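Peptidase M16 inactive domain family protein (Pseudomonas fluorescens, PDB 3GWB) is of unknown function but belongs to the M16 peptidase family through its inactive domain, and may be a metal-binding hydrolase. Local coordinates at residues L12-W17 with K24-E29; V28-L33 with A200-L205; F36-I41 with P110-F115; Y192-V197 with Q216-L221. All blocks are in the same frame, centred on the assembly; numbering follows the deposited sequence.

Interaction 1: L12-W17 with K24-E29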
loop_
_atom_site.group_PDB
_atom_site.type_symbol
_atom_site.label_atom_id
_atom_site.label_comp_id
_atom_site.label_asym_id
_atom_site.label_seq_id
_atom_site.Cartn_x
_atom_site.Cartn_y
_atom_site.Cartn_z
ATOM N N LEU A 12 -21.955 -6.283 -18.868
ATOM C CA LEU A 12 -22.944 -6.321 -19.988
ATOM C C LEU A 12 -22.636 -7.502 -20.913
ATOM O O LEU A 12 -21.525 -7.645 -21.420
ATOM C CB LEU A 12 -22.899 -4.995 -20.754
ATOM C CG LEU A 12 -24.035 -4.651 -21.720
ATOM C CD1 LEU A 12 -23.798 -5.319 -23.062
ATOM C CD2 LEU A 12 -25.371 -5.063 -21.108
ATOM N N ASN A 13 -23.636 -8.346 -21.129
ATOM C CA ASN A 13 -23.480 -9.541 -21.950
ATOM C C ASN A 13 -22.331 -10.406 -21.446
ATOM O O ASN A 13 -21.321 -10.600 -22.130
ATOM C CB ASN A 13 -23.258 -9.204 -23.430
ATOM C CG ASN A 13 -23.273 -10.447 -24.310
ATOM O OD1 ASN A 13 -24.094 -11.347 -24.114
ATOM N ND2 ASN A 13 -22.370 -10.501 -25.281
ATOM N N VAL A 14 -22.496 -10.911 -20.230
ATOM C CA VAL A 14 -21.512 -11.784 -19.619
ATOM C C VAL A 14 -21.630 -13.140 -20.305
ATOM O O VAL A 14 -22.728 -13.704 -20.421
ATOM C CB VAL A 14 -21.786 -11.962 -18.112
ATOM C CG1 VAL A 14 -20.737 -12.878 -17.499
ATOM C CG2 VAL A 14 -21.783 -10.605 -17.420
ATOM N N GLN A 15 -20.502 -13.661 -20.770
ATOM C CA GLN A 15 -20.510 -14.954 -21.436
ATOM C C GLN A 15 -19.846 -15.971 -20.527
ATOM O O GLN A 15 -18.914 -15.644 -19.787
ATOM C CB GLN A 15 -19.760 -14.864 -22.760
ATOM C CG GLN A 15 -20.338 -13.842 -23.708
ATOM C CD GLN A 15 -19.498 -13.677 -24.947
ATOM O OE1 GLN A 15 -19.333 -14.613 -25.725
ATOM N NE2 GLN A 15 -18.952 -12.479 -25.137
ATOM N N THR A 16 -20.310 -17.210 -20.577
ATOM C CA THR A 16 -19.733 -18.218 -19.712
ATOM C C THR A 16 -19.651 -19.589 -20.360
ATOM O O THR A 16 -20.425 -19.918 -21.263
ATOM C CB THR A 16 -20.540 -18.328 -18.403
ATOM O OG1 THR A 16 -19.851 -19.183 -17.479
ATOM C CG2 THR A 16 -21.919 -18.900 -18.680
ATOM N N TRP A 17 -18.698 -20.382 -19.884
ATOM C CA TRP A 17 -18.479 -21.734 -20.374
ATOM C C TRP A 17 -17.468 -22.375 -19.441
ATOM O O TRP A 17 -16.975 -21.721 -18.518
ATOM C CB TRP A 17 -17.961 -21.714 -21.823
ATOM C CG TRP A 17 -16.605 -21.071 -22.035
ATOM C CD1 TRP A 17 -15.384 -21.691 -22.002
ATOM C CD2 TRP A 17 -16.340 -19.691 -22.338
ATOM N NE1 TRP A 17 -14.382 -20.785 -22.274
ATOM C CE2 TRP A 17 -14.942 -19.554 -22.487
ATOM C CE3 TRP A 17 -17.153 -18.562 -22.508
ATOM C CZ2 TRP A 17 -14.338 -18.326 -22.787
ATOM C CZ3 TRP A 17 -16.549 -17.342 -22.807
ATOM C CH2 TRP A 17 -15.159 -17.236 -22.947
ATOM N N LYS A 24 -14.482 -22.917 -14.424
ATOM C CA LYS A 24 -15.573 -22.037 -14.812
ATOM C C LYS A 24 -14.981 -20.773 -15.433
ATOM O O LYS A 24 -14.133 -20.125 -14.829
ATOM C CB LYS A 24 -16.398 -21.654 -13.585
ATOM C CG LYS A 24 -16.877 -22.829 -12.761
ATOM C CD LYS A 24 -17.574 -22.362 -11.481
ATOM C CE LYS A 24 -18.840 -21.574 -11.791
ATOM N NZ LYS A 24 -19.812 -22.408 -12.547
ATOM N N VAL A 25 -15.422 -20.433 -16.636
ATOM C CA VAL A 25 -14.940 -19.236 -17.323
ATOM C C VAL A 25 -16.046 -18.181 -17.499
ATOM O O VAL A 25 -17.167 -18.504 -17.903
ATOM C CB VAL A 25 -14.395 -19.578 -18.737
ATOM C CG1 VAL A 25 -13.804 -18.336 -19.380
ATOM C CG2 VAL A 25 -13.354 -20.681 -18.659
ATOM N N LEU A 26 -15.736 -16.925 -17.180
ATOM C CA LEU A 26 -16.691 -15.830 -17.376
ATOM C C LEU A 26 -15.957 -14.754 -18.165
ATOM O O LEU A 26 -14.813 -14.406 -17.847
ATOM C CB LEU A 26 -17.192 -15.267 -16.049
ATOM C CG LEU A 26 -18.187 -16.159 -15.304
ATOM C CD1 LEU A 26 -17.450 -17.304 -14.602
ATOM C CD2 LEU A 26 -18.946 -15.313 -14.299
ATOM N N PHE A 27 -16.614 -14.216 -19.181
ATOM C CA PHE A 27 -15.979 -13.236 -20.050
ATOM C C PHE A 27 -16.879 -12.094 -20.492
ATOM O O PHE A 27 -18.061 -12.293 -20.788
ATOM C CB PHE A 27 -15.447 -13.970 -21.283
ATOM C CG PHE A 27 -15.070 -13.070 -22.423
ATOM C CD1 PHE A 27 -13.984 -12.203 -22.320
ATOM C CD2 PHE A 27 -15.790 -13.110 -23.615
ATOM C CE1 PHE A 27 -13.629 -11.383 -23.392
ATOM C CE2 PHE A 27 -15.441 -12.296 -24.688
ATOM C CZ PHE A 27 -14.358 -11.438 -24.578
ATOM N N VAL A 28 -16.304 -10.894 -20.524
ATOM C CA VAL A 28 -17.011 -9.702 -20.983
ATOM C C VAL A 28 -16.108 -9.017 -22.008
ATOM O O VAL A 28 -14.964 -8.657 -21.699
ATOM C CB VAL A 28 -17.292 -8.708 -19.829
ATOM C CG1 VAL A 28 -17.836 -7.398 -20.388
ATOM C CG2 VAL A 28 -18.283 -9.311 -18.846
ATOM N N GLU A 29 -16.604 -8.857 -23.229
ATOM C CA GLU A 29 -15.820 -8.196 -24.261
ATOM C C GLU A 29 -15.943 -6.688 -24.027
ATOM O O GLU A 29 -17.038 -6.179 -23.799
ATOM C CB GLU A 29 -16.343 -8.556 -25.656
ATOM C CG GLU A 29 -15.418 -8.117 -26.789
ATOM C CD GLU A 29 -15.945 -8.473 -28.171
ATOM O OE1 GLU A 29 -16.376 -9.627 -28.363
ATOM O OE2 GLU A 29 -15.912 -7.606 -29.074
HETATM O O HOH W 1 -19.274 -9.933 -23.862
#
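Trp17 lays its indole over Val25, its hydrogen-bonded partner in an antiparallel hairpin. Val25 CB sits 3.8 Å from the centroid of the Trp17 five-membered ring, over the face, as a CH-pi contact. Val25 CG1 reaches farther out, to 3.4 Å from Trp17 CZ2. The Trp17 CG lies between its backbone N and carbonyl carbon (chi1 64°), which swings the ring back over the other strand. Trp17 CH2 thus comes within 3.7 Å of Phe27 CB. The Phe27 ring runs alongside Gln15, and Gln15 NE2 lies 3.5 Å from Phe27 CE2. This NE2 also binds a water shared with Asn13 O and Glu29 N, while Gln15 OE1 is held by Arg207. Val25 O takes two donors from opposite faces of its plane: Thr16 OG1 at 2.8 Å and the Trp17 N. With an alanine in place of Trp17, Val25 and Phe27 CB would probably lose the cover of the indole, opening a gap on this face. Helix 207-220 packs here against Trp17, Val25 and Phe27. Helix 365-377 packs on the other face, against Leu26. Strand 24-29 is followed in the sheet by strand 197-203.

Interaction 2: V28-L33 with A200-L205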
loop_
_atom_site.group_PDB
_atom_site.type_symbol
_atom_site.label_atom_id
_atom_site.label_comp_id
_atom_site.label_asym_id
_atom_site.label_seq_id
_atom_site.Cartn_x
_atom_site.Cartn_y
_atom_site.Cartn_z
ATOM N N VAL A 28 -16.304 -10.894 -20.524
ATOM C CA VAL A 28 -17.011 -9.702 -20.983
ATOM C C VAL A 28 -16.108 -9.017 -22.008
ATOM O O VAL A 28 -14.964 -8.657 -21.699
ATOM C CB VAL A 28 -17.292 -8.708 -19.829
ATOM C CG1 VAL A 28 -17.836 -7.398 -20.388
ATOM C CG2 VAL A 28 -18.283 -9.311 -18.846
ATOM N N GLU A 29 -16.604 -8.857 -23.229
ATOM C CA GLU A 29 -15.820 -8.196 -24.261
ATOM C C GLU A 29 -15.943 -6.688 -24.027
ATOM O O GLU A 29 -17.038 -6.179 -23.799
ATOM C CB GLU A 29 -16.343 -8.556 -25.656
ATOM C CG GLU A 29 -15.418 -8.117 -26.789
ATOM C CD GLU A 29 -15.945 -8.473 -28.171
ATOM O OE1 GLU A 29 -16.376 -9.627 -28.363
ATOM O OE2 GLU A 29 -15.912 -7.606 -29.074
ATOM N N ALA A 30 -14.811 -5.992 -24.056
ATOM C CA ALA A 30 -14.758 -4.541 -23.855
ATOM C C ALA A 30 -13.630 -4.062 -24.753
ATOM O O ALA A 30 -12.462 -4.259 -24.443
ATOM C CB ALA A 30 -14.448 -4.229 -22.411
ATOM N N ARG A 31 -13.986 -3.427 -25.861
ATOM C CA ARG A 31 -13.005 -2.990 -26.837
ATOM C C ARG A 31 -12.492 -1.560 -26.735
ATOM O O ARG A 31 -11.688 -1.148 -27.567
ATOM C CB ARG A 31 -13.582 -3.197 -28.234
ATOM C CG ARG A 31 -14.037 -4.614 -28.524
ATOM C CD ARG A 31 -12.848 -5.527 -28.737
ATOM N NE ARG A 31 -13.244 -6.780 -29.365
ATOM C CZ ARG A 31 -12.401 -7.593 -29.990
ATOM N NH1 ARG A 31 -11.115 -7.277 -30.068
ATOM N NH2 ARG A 31 -12.847 -8.714 -30.536
ATOM N N GLU A 32 -12.940 -0.803 -25.740
ATOM C CA GLU A 32 -12.502 0.591 -25.612
ATOM C C GLU A 32 -10.988 0.782 -25.502
ATOM O O GLU A 32 -10.418 1.657 -26.156
ATOM C CB GLU A 32 -13.189 1.260 -24.419
ATOM C CG GLU A 32 -13.131 0.471 -23.107
ATOM C CD GLU A 32 -14.236 -0.580 -22.980
ATOM O OE1 GLU A 32 -14.347 -1.189 -21.890
ATOM O OE2 GLU A 32 -14.992 -0.798 -23.952
ATOM N N LEU A 33 -10.342 -0.035 -24.678
ATOM C CA LEU A 33 -8.894 0.047 -24.469
ATOM C C LEU A 33 -8.184 -1.204 -24.973
ATOM O O LEU A 33 -8.715 -2.311 -24.868
ATOM C CB LEU A 33 -8.594 0.221 -22.978
ATOM C CG LEU A 33 -9.213 1.467 -22.347
ATOM C CD1 LEU A 33 -9.202 1.343 -20.825
ATOM C CD2 LEU A 33 -8.447 2.698 -22.814
ATOM N N ALA A 200 -11.835 -15.515 -14.888
ATOM C CA ALA A 200 -12.575 -14.327 -15.299
ATOM C C ALA A 200 -11.721 -13.494 -16.244
ATOM O O ALA A 200 -10.554 -13.242 -15.970
ATOM C CB ALA A 200 -12.962 -13.506 -14.067
ATOM N N LEU A 201 -12.312 -13.068 -17.353
ATOM C CA LEU A 201 -11.604 -12.290 -18.371
ATOM C C LEU A 201 -12.410 -11.095 -18.842
ATOM O O LEU A 201 -13.584 -11.226 -19.162
ATOM C CB LEU A 201 -11.320 -13.171 -19.594
ATOM C CG LEU A 201 -10.041 -13.992 -19.709
ATOM C CD1 LEU A 201 -10.163 -14.946 -20.901
ATOM C CD2 LEU A 201 -8.844 -13.047 -19.891
ATOM N N VAL A 202 -11.770 -9.928 -18.909
ATOM C CA VAL A 202 -12.441 -8.729 -19.381
ATOM C C VAL A 202 -11.497 -7.860 -20.204
ATOM O O VAL A 202 -10.393 -7.523 -19.752
ATOM C CB VAL A 202 -12.967 -7.864 -18.216
ATOM C CG1 VAL A 202 -13.678 -6.657 -18.773
ATOM C CG2 VAL A 202 -13.905 -8.669 -17.323
ATOM N N GLY A 203 -11.920 -7.485 -21.407
ATOM C CA GLY A 203 -11.066 -6.630 -22.209
ATOM C C GLY A 203 -11.178 -6.702 -23.713
ATOM O O GLY A 203 -12.157 -7.194 -24.272
ATOM N N ASP A 204 -10.137 -6.201 -24.364
ATOM C CA ASP A 204 -10.056 -6.142 -25.813
ATOM C C ASP A 204 -9.746 -7.506 -26.421
ATOM O O ASP A 204 -8.667 -7.730 -26.970
ATOM C CB ASP A 204 -8.988 -5.111 -26.204
ATOM C CG ASP A 204 -8.877 -4.919 -27.696
ATOM O OD1 ASP A 204 -9.918 -5.026 -28.383
ATOM O OD2 ASP A 204 -7.754 -4.646 -28.176
ATOM N N LEU A 205 -10.710 -8.414 -26.329
ATOM C CA LEU A 205 -10.540 -9.765 -26.854
ATOM C C LEU A 205 -11.843 -10.229 -27.481
ATOM O O LEU A 205 -12.919 -9.792 -27.077
ATOM C CB LEU A 205 -10.194 -10.732 -25.719
ATOM C CG LEU A 205 -8.958 -10.527 -24.835
ATOM C CD1 LEU A 205 -9.082 -11.393 -23.570
ATOM C CD2 LEU A 205 -7.709 -10.881 -25.623
#
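Arg31 meets Asp204 through a salt bridge, with Arg31 NH1 3.1 Å from Asp204 OD1. The carboxylate oxygen lies at the edge of the guanidinium, close to its plane, but the donor arrives from above the carboxylate plane; the two planes are 66° apart. The peptide carbon of Leu205 lies over one guanidinium face. Arg31 NE, at another part of the edge, binds Glu29 OE2 at 2.8 Å, almost straight. Two carboxylates therefore fix the rotation of the guanidinium. Leu205 O is buried against Glu29 CG and has no polar partner. Next to this network the strands pair in parallel, Val28 beside Val202, as neighbours in the mixed sheet. Val28 N bonds Leu201 O, and Gly203 N returns to Val28 O at 3.3 Å. Gly203 O accepts twice, from Ala30 N at 2.9 Å and from Leu205 N at 2.8 Å, on opposite faces of its plane. The second of these closes an inverse gamma turn centred on Asp204. Gly203 has backbone angles (phi 152°, psi -162°) at which a side chain would collide with Val202 O, so glycine fits. Farther out, Ser103 OG binds Asp204 OD2, and Lys107 of the second subunit binds Glu32 O.

Interaction 3: F36-I41 with P110-F115; sequences FDLRLI and PALKLF
Phe115 reaches from helix 105-120 to Leu38 and Leu40 on strand 35-42. From CB, its CG stands anti to the backbone N (chi1 -178°), which carries the ring out from the helix to the strand. The first ring atom to touch the strand is CD2, 3.9 Å from Leu38 CD2. Phe115 CE2 meets both leucines. It lies 3.7 Å from Leu38 CD2 and also 3.7 Å from Leu40 CD2, with Leu40 CD1 a little farther off. At the tip, Phe115 CZ is 4.0 Å from Leu40 CD2. CE2 thus faces the ends of two leucines two residues apart on the strand. Leu40 points at Phe115 from the opposite direction, whereas Leu38 comes in obliquely. One turn back on the helix, Leu112 extends the row. Its CD2 touches Leu38 CD2 at 3.7 Å, and its CD1 lies 4.2 Å from Phe36 CZ. Leu38 CD2 therefore meets both helix residues. All five side chains are buried, and every contact is apolar. Leu99 of the adjacent strand 95-102 also touches Leu112 and Phe115. Helix 207-220 adds Val217 beside Leu38 and Leu40. The axes of segments 36-41 and 110-115 run 11° apart. Helix 365-377 lies against the other face, beside Asp37, Arg39 and Ile41. This is the layered packing of an alpha/beta fold, with helices on both faces of a mixed sheet.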
loop_
_atom_site.group_PDB
_atom_site.type_symbol
_atom_site.label_atom_id
_atom_site.label_comp_id
_atom_site.label_asym_id
_atom_site.label_seq_id
_atom_site.Cartn_x
_atom_site.Cartn_y
_atom_site.Cartn_z
ATOM N N PHE A 36 -6.477 -5.999 -21.399
ATOM C CA PHE A 36 -7.471 -6.863 -20.787
ATOM C C PHE A 36 -7.005 -7.304 -19.414
ATOM O O PHE A 36 -5.815 -7.201 -19.082
ATOM C CB PHE A 36 -7.746 -8.085 -21.676
ATOM C CG PHE A 36 -6.623 -9.084 -21.701
ATOM C CD1 PHE A 36 -6.568 -10.110 -20.764
ATOM C CD2 PHE A 36 -5.615 -8.989 -22.649
ATOM C CE1 PHE A 36 -5.515 -11.027 -20.769
ATOM C CE2 PHE A 36 -4.553 -9.898 -22.665
ATOM C CZ PHE A 36 -4.507 -10.921 -21.723
ATOM N N ASP A 37 -7.958 -7.782 -18.623
ATOM C CA ASP A 37 -7.689 -8.257 -17.279
ATOM C C ASP A 37 -8.088 -9.717 -17.172
ATOM O O ASP A 37 -9.195 -10.092 -17.563
ATOM C CB ASP A 37 -8.486 -7.454 -16.254
ATOM C CG ASP A 37 -7.974 -6.037 -16.100
ATOM O OD1 ASP A 37 -8.484 -5.311 -15.224
ATOM O OD2 ASP A 37 -7.063 -5.651 -16.856
ATOM N N LEU A 38 -7.164 -10.528 -16.664
ATOM C CA LEU A 38 -7.391 -11.951 -16.445
ATOM C C LEU A 38 -7.290 -12.156 -14.939
ATOM O O LEU A 38 -6.312 -11.747 -14.313
ATOM C CB LEU A 38 -6.327 -12.786 -17.163
ATOM C CG LEU A 38 -6.263 -14.288 -16.867
ATOM C CD1 LEU A 38 -7.580 -14.949 -17.245
ATOM C CD2 LEU A 38 -5.107 -14.914 -17.652
ATOM N N ARG A 39 -8.299 -12.785 -14.355
ATOM C CA ARG A 39 -8.300 -13.016 -12.922
ATOM C C ARG A 39 -8.667 -14.466 -12.647
ATOM O O ARG A 39 -9.625 -14.995 -13.213
ATOM C CB ARG A 39 -9.301 -12.064 -12.256
ATOM C CG ARG A 39 -9.276 -12.025 -10.732
ATOM C CD ARG A 39 -10.288 -10.993 -10.237
ATOM N NE ARG A 39 -10.395 -10.919 -8.779
ATOM C CZ ARG A 39 -9.513 -10.320 -7.985
ATOM N NH1 ARG A 39 -8.439 -9.733 -8.499
ATOM N NH2 ARG A 39 -9.713 -10.300 -6.672
ATOM N N LEU A 40 -7.873 -15.111 -11.802
ATOM C CA LEU A 40 -8.098 -16.504 -11.428
ATOM C C LEU A 40 -8.450 -16.540 -9.953
ATOM O O LEU A 40 -7.710 -16.038 -9.108
ATOM C CB LEU A 40 -6.841 -17.344 -11.678
ATOM C CG LEU A 40 -6.565 -17.894 -13.084
ATOM C CD1 LEU A 40 -6.770 -16.824 -14.143
ATOM C CD2 LEU A 40 -5.141 -18.440 -13.126
ATOM N N ILE A 41 -9.599 -17.124 -9.646
ATOM C CA ILE A 41 -10.038 -17.224 -8.269
ATOM C C ILE A 41 -10.062 -18.695 -7.889
ATOM O O ILE A 41 -10.815 -19.468 -8.475
ATOM C CB ILE A 41 -11.463 -16.633 -8.078
ATOM C CG1 ILE A 41 -11.505 -15.160 -8.506
ATOM C CG2 ILE A 41 -11.848 -16.711 -6.619
ATOM C CD1 ILE A 41 -11.321 -14.933 -9.998
ATOM N N PRO A 110 3.460 -13.830 -24.891
ATOM C CA PRO A 110 4.601 -14.096 -24.003
ATOM C C PRO A 110 4.205 -13.900 -22.534
ATOM O O PRO A 110 4.612 -14.666 -21.663
ATOM C CB PRO A 110 5.632 -13.059 -24.446
ATOM C CG PRO A 110 5.323 -12.880 -25.893
ATOM C CD PRO A 110 3.816 -12.815 -25.898
ATOM N N ALA A 111 3.407 -12.868 -22.270
ATOM C CA ALA A 111 2.962 -12.571 -20.913
ATOM C C ALA A 111 2.084 -13.683 -20.338
ATOM O O ALA A 111 2.190 -14.013 -19.159
ATOM C CB ALA A 111 2.205 -11.244 -20.885
ATOM N N LEU A 112 1.223 -14.258 -21.172
ATOM C CA LEU A 112 0.341 -15.330 -20.717
ATOM C C LEU A 112 1.096 -16.630 -20.480
ATOM O O LEU A 112 0.744 -17.401 -19.586
ATOM C CB LEU A 112 -0.791 -15.546 -21.722
ATOM C CG LEU A 112 -1.827 -14.422 -21.712
ATOM C CD1 LEU A 112 -2.651 -14.486 -22.988
ATOM C CD2 LEU A 112 -2.705 -14.536 -20.471
ATOM N N LYS A 113 2.126 -16.877 -21.280
ATOM C CA LYS A 113 2.934 -18.080 -21.104
ATOM C C LYS A 113 3.656 -18.003 -19.770
ATOM O O LYS A 113 3.763 -19.000 -19.053
ATOM C CB LYS A 113 3.963 -18.221 -22.224
ATOM C CG LYS A 113 3.366 -18.602 -23.560
ATOM C CD LYS A 113 4.454 -18.865 -24.597
ATOM C CE LYS A 113 5.332 -20.043 -24.199
ATOM N NZ LYS A 113 6.357 -20.355 -25.246
ATOM N N LEU A 114 4.151 -16.815 -19.432
ATOM C CA LEU A 114 4.848 -16.624 -18.167
ATOM C C LEU A 114 3.856 -16.742 -17.010
ATOM O O LEU A 114 4.147 -17.368 -15.989
ATOM C CB LEU A 114 5.531 -15.249 -18.136
ATOM C CG LEU A 114 6.204 -14.822 -16.824
ATOM C CD1 LEU A 114 7.217 -15.880 -16.378
ATOM C CD2 LEU A 114 6.883 -13.471 -17.028
ATOM N N PHE A 115 2.684 -16.139 -17.179
ATOM C CA PHE A 115 1.640 -16.179 -16.158
ATOM C C PHE A 115 1.198 -17.619 -15.872
ATOM O O PHE A 115 1.057 -18.013 -14.717
ATOM C CB PHE A 115 0.432 -15.359 -16.611
ATOM C CG PHE A 115 -0.687 -15.311 -15.603
ATOM C CD1 PHE A 115 -0.564 -14.555 -14.445
ATOM C CD2 PHE A 115 -1.854 -16.043 -15.805
ATOM C CE1 PHE A 115 -1.595 -14.509 -13.504
ATOM C CE2 PHE A 115 -2.894 -16.007 -14.869
ATOM C CZ PHE A 115 -2.760 -15.247 -13.715
#

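Interaction 4: Y192-V197 with Q216-L221; sequences YAAGNV and QVSAAL
Tyr192 meets Leu221 through its flat peptide group, not its ring. Leu221 CB lies 3.7 Å from Tyr192 O, almost straight out from the carbonyl. The Tyr192 ring leads away from Leu221. It is stacked with His188, the Phe42 ring meets it with planes about 35° apart, and its OH is bound to Asn60. Leu221 then enters the bend of segment 192-197. Its CD1 lies 3.7 Å from Val197 CG1 and 3.9 Å from Ala194 CA. With CG1 between its backbone N and carbonyl carbon (chi1 76°), Val197 turns that methyl to Leu221 CD1, and the two side chains cross at about a right angle. Ala194 CB adds a contact to Leu221 CB at 4.1 Å. It also rests 3.7 Å from Ser218 O, one turn back on the helix. The Ser218 hydroxyl is bonded to Glu21 and Thr19. With an alanine at Leu221, Val197 CG1 would probably lose its apolar partner here, and a gap would open between the bend and the helix end. The bend links helix 181-191 to strand 197-203. Leu221 follows the end of helix 207-220 and touches Val119 of helix 105-120, while Val197 packs on Leu40 and Phe42 of strand 35-42.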
loop_
_atom_site.group_PDB
_atom_site.type_symbol
_atom_site.label_atom_id
_atom_site.label_comp_id
_atom_site.label_asym_id
_atom_site.label_seq_id
_atom_site.Cartn_x
_atom_site.Cartn_y
_atom_site.Cartn_z
ATOM N N TYR A 192 -4.803 -25.529 -6.131
ATOM C CA TYR A 192 -4.691 -24.779 -7.371
ATOM C C TYR A 192 -5.048 -25.623 -8.589
ATOM O O TYR A 192 -4.755 -25.259 -9.729
ATOM C CB TYR A 192 -3.289 -24.177 -7.500
ATOM C CG TYR A 192 -3.105 -22.954 -6.612
ATOM C CD1 TYR A 192 -3.029 -23.084 -5.223
ATOM C CD2 TYR A 192 -3.068 -21.673 -7.155
ATOM C CE1 TYR A 192 -2.927 -21.970 -4.400
ATOM C CE2 TYR A 192 -2.965 -20.542 -6.335
ATOM C CZ TYR A 192 -2.897 -20.704 -4.960
ATOM O OH TYR A 192 -2.813 -19.598 -4.149
ATOM N N ALA A 193 -5.700 -26.756 -8.342
ATOM C CA ALA A 193 -6.126 -27.645 -9.420
ATOM C C ALA A 193 -7.134 -26.899 -10.304
ATOM O O ALA A 193 -7.925 -26.085 -9.822
ATOM C CB ALA A 193 -6.754 -28.920 -8.839
ATOM N N ALA A 194 -7.091 -27.173 -11.601
ATOM C CA ALA A 194 -7.975 -26.524 -12.561
ATOM C C ALA A 194 -9.458 -26.624 -12.205
ATOM O O ALA A 194 -10.221 -25.683 -12.419
ATOM C CB ALA A 194 -7.728 -27.100 -13.944
ATOM N N GLY A 195 -9.875 -27.765 -11.667
ATOM C CA GLY A 195 -11.273 -27.919 -11.305
ATOM C C GLY A 195 -11.678 -27.055 -10.121
ATOM O O GLY A 195 -12.865 -26.925 -9.822
ATOM N N ASN A 196 -10.693 -26.450 -9.459
ATOM C CA ASN A 196 -10.933 -25.616 -8.279
ATOM C C ASN A 196 -10.772 -24.119 -8.553
ATOM O O ASN A 196 -10.670 -23.319 -7.621
ATOM C CB ASN A 196 -9.956 -26.034 -7.167
ATOM C CG ASN A 196 -10.394 -25.576 -5.792
ATOM O OD1 ASN A 196 -11.535 -25.794 -5.393
ATOM N ND2 ASN A 196 -9.477 -24.952 -5.048
ATOM N N VAL A 197 -10.753 -23.737 -9.824
ATOM C CA VAL A 197 -10.569 -22.331 -10.161
ATOM C C VAL A 197 -11.663 -21.708 -11.022
ATOM O O VAL A 197 -12.359 -22.392 -11.780
ATOM C CB VAL A 197 -9.221 -22.120 -10.896
ATOM C CG1 VAL A 197 -9.343 -22.607 -12.343
ATOM C CG2 VAL A 197 -8.809 -20.634 -10.841
ATOM N N GLN A 216 -5.756 -22.304 -22.319
ATOM C CA GLN A 216 -4.320 -22.341 -22.073
ATOM C C GLN A 216 -3.993 -22.252 -20.587
ATOM O O GLN A 216 -3.165 -23.001 -20.084
ATOM C CB GLN A 216 -3.619 -21.195 -22.821
ATOM C CG GLN A 216 -2.175 -20.987 -22.392
ATOM C CD GLN A 216 -1.503 -19.823 -23.104
ATOM O OE1 GLN A 216 -2.090 -18.745 -23.248
ATOM N NE2 GLN A 216 -0.262 -20.029 -23.540
ATOM N N VAL A 217 -4.641 -21.330 -19.888
ATOM C CA VAL A 217 -4.397 -21.160 -18.459
ATOM C C VAL A 217 -4.854 -22.423 -17.723
ATOM O O VAL A 217 -4.127 -22.983 -16.893
ATOM C CB VAL A 217 -5.158 -19.926 -17.916
ATOM C CG1 VAL A 217 -5.032 -19.843 -16.404
ATOM C CG2 VAL A 217 -4.596 -18.663 -18.543
ATOM N N SER A 218 -6.053 -22.879 -18.061
ATOM C CA SER A 218 -6.622 -24.063 -17.439
ATOM C C SER A 218 -5.721 -25.283 -17.618
ATOM O O SER A 218 -5.527 -26.044 -16.678
ATOM C CB SER A 218 -8.008 -24.344 -18.026
ATOM O OG SER A 218 -8.611 -25.452 -17.386
ATOM N N ALA A 219 -5.153 -25.456 -18.810
ATOM C CA ALA A 219 -4.291 -26.614 -19.085
ATOM C C ALA A 219 -2.950 -26.606 -18.353
ATOM O O ALA A 219 -2.357 -27.668 -18.132
ATOM C CB ALA A 219 -4.042 -26.741 -20.589
ATOM N N ALA A 220 -2.484 -25.413 -17.993
ATOM C CA ALA A 220 -1.208 -25.237 -17.302
ATOM C C ALA A 220 -1.307 -25.501 -15.800
ATOM O O ALA A 220 -0.295 -25.724 -15.144
ATOM C CB ALA A 220 -0.672 -23.816 -17.544
ATOM N N LEU A 221 -2.524 -25.481 -15.264
ATOM C CA LEU A 221 -2.737 -25.719 -13.835
ATOM C C LEU A 221 -2.690 -27.202 -13.511
ATOM O O LEU A 221 -2.831 -28.044 -14.393
ATOM C CB LEU A 221 -4.110 -25.180 -13.396
ATOM C CG LEU A 221 -4.358 -23.669 -13.475
ATOM C CD1 LEU A 221 -5.809 -23.338 -13.116
ATOM C CD2 LEU A 221 -3.408 -22.968 -12.537
#

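In the fold
From the N terminus, interaction 1 closes first, as a short hairpin. Interaction 2 starts on the same strand, sharing Val28 and Glu29, and closes a far longer loop with strand 197-203. Interaction 3 opens and closes within that loop and ties strand 35-42 to helix 105-120. Strand 197-203 lies between strands 24-29 and 35-42, so interactions 1, 2 and 3 all reach one mixed sheet. Val202 O and Asp37 N, 2.7 Å apart, probably bond interaction 2 to interaction 3. Interaction 4 crosses interaction 2 along the chain. It joins the bend before strand 197-203 to the end of helix 207-220. Leu40 and Val217 link it to interaction 3.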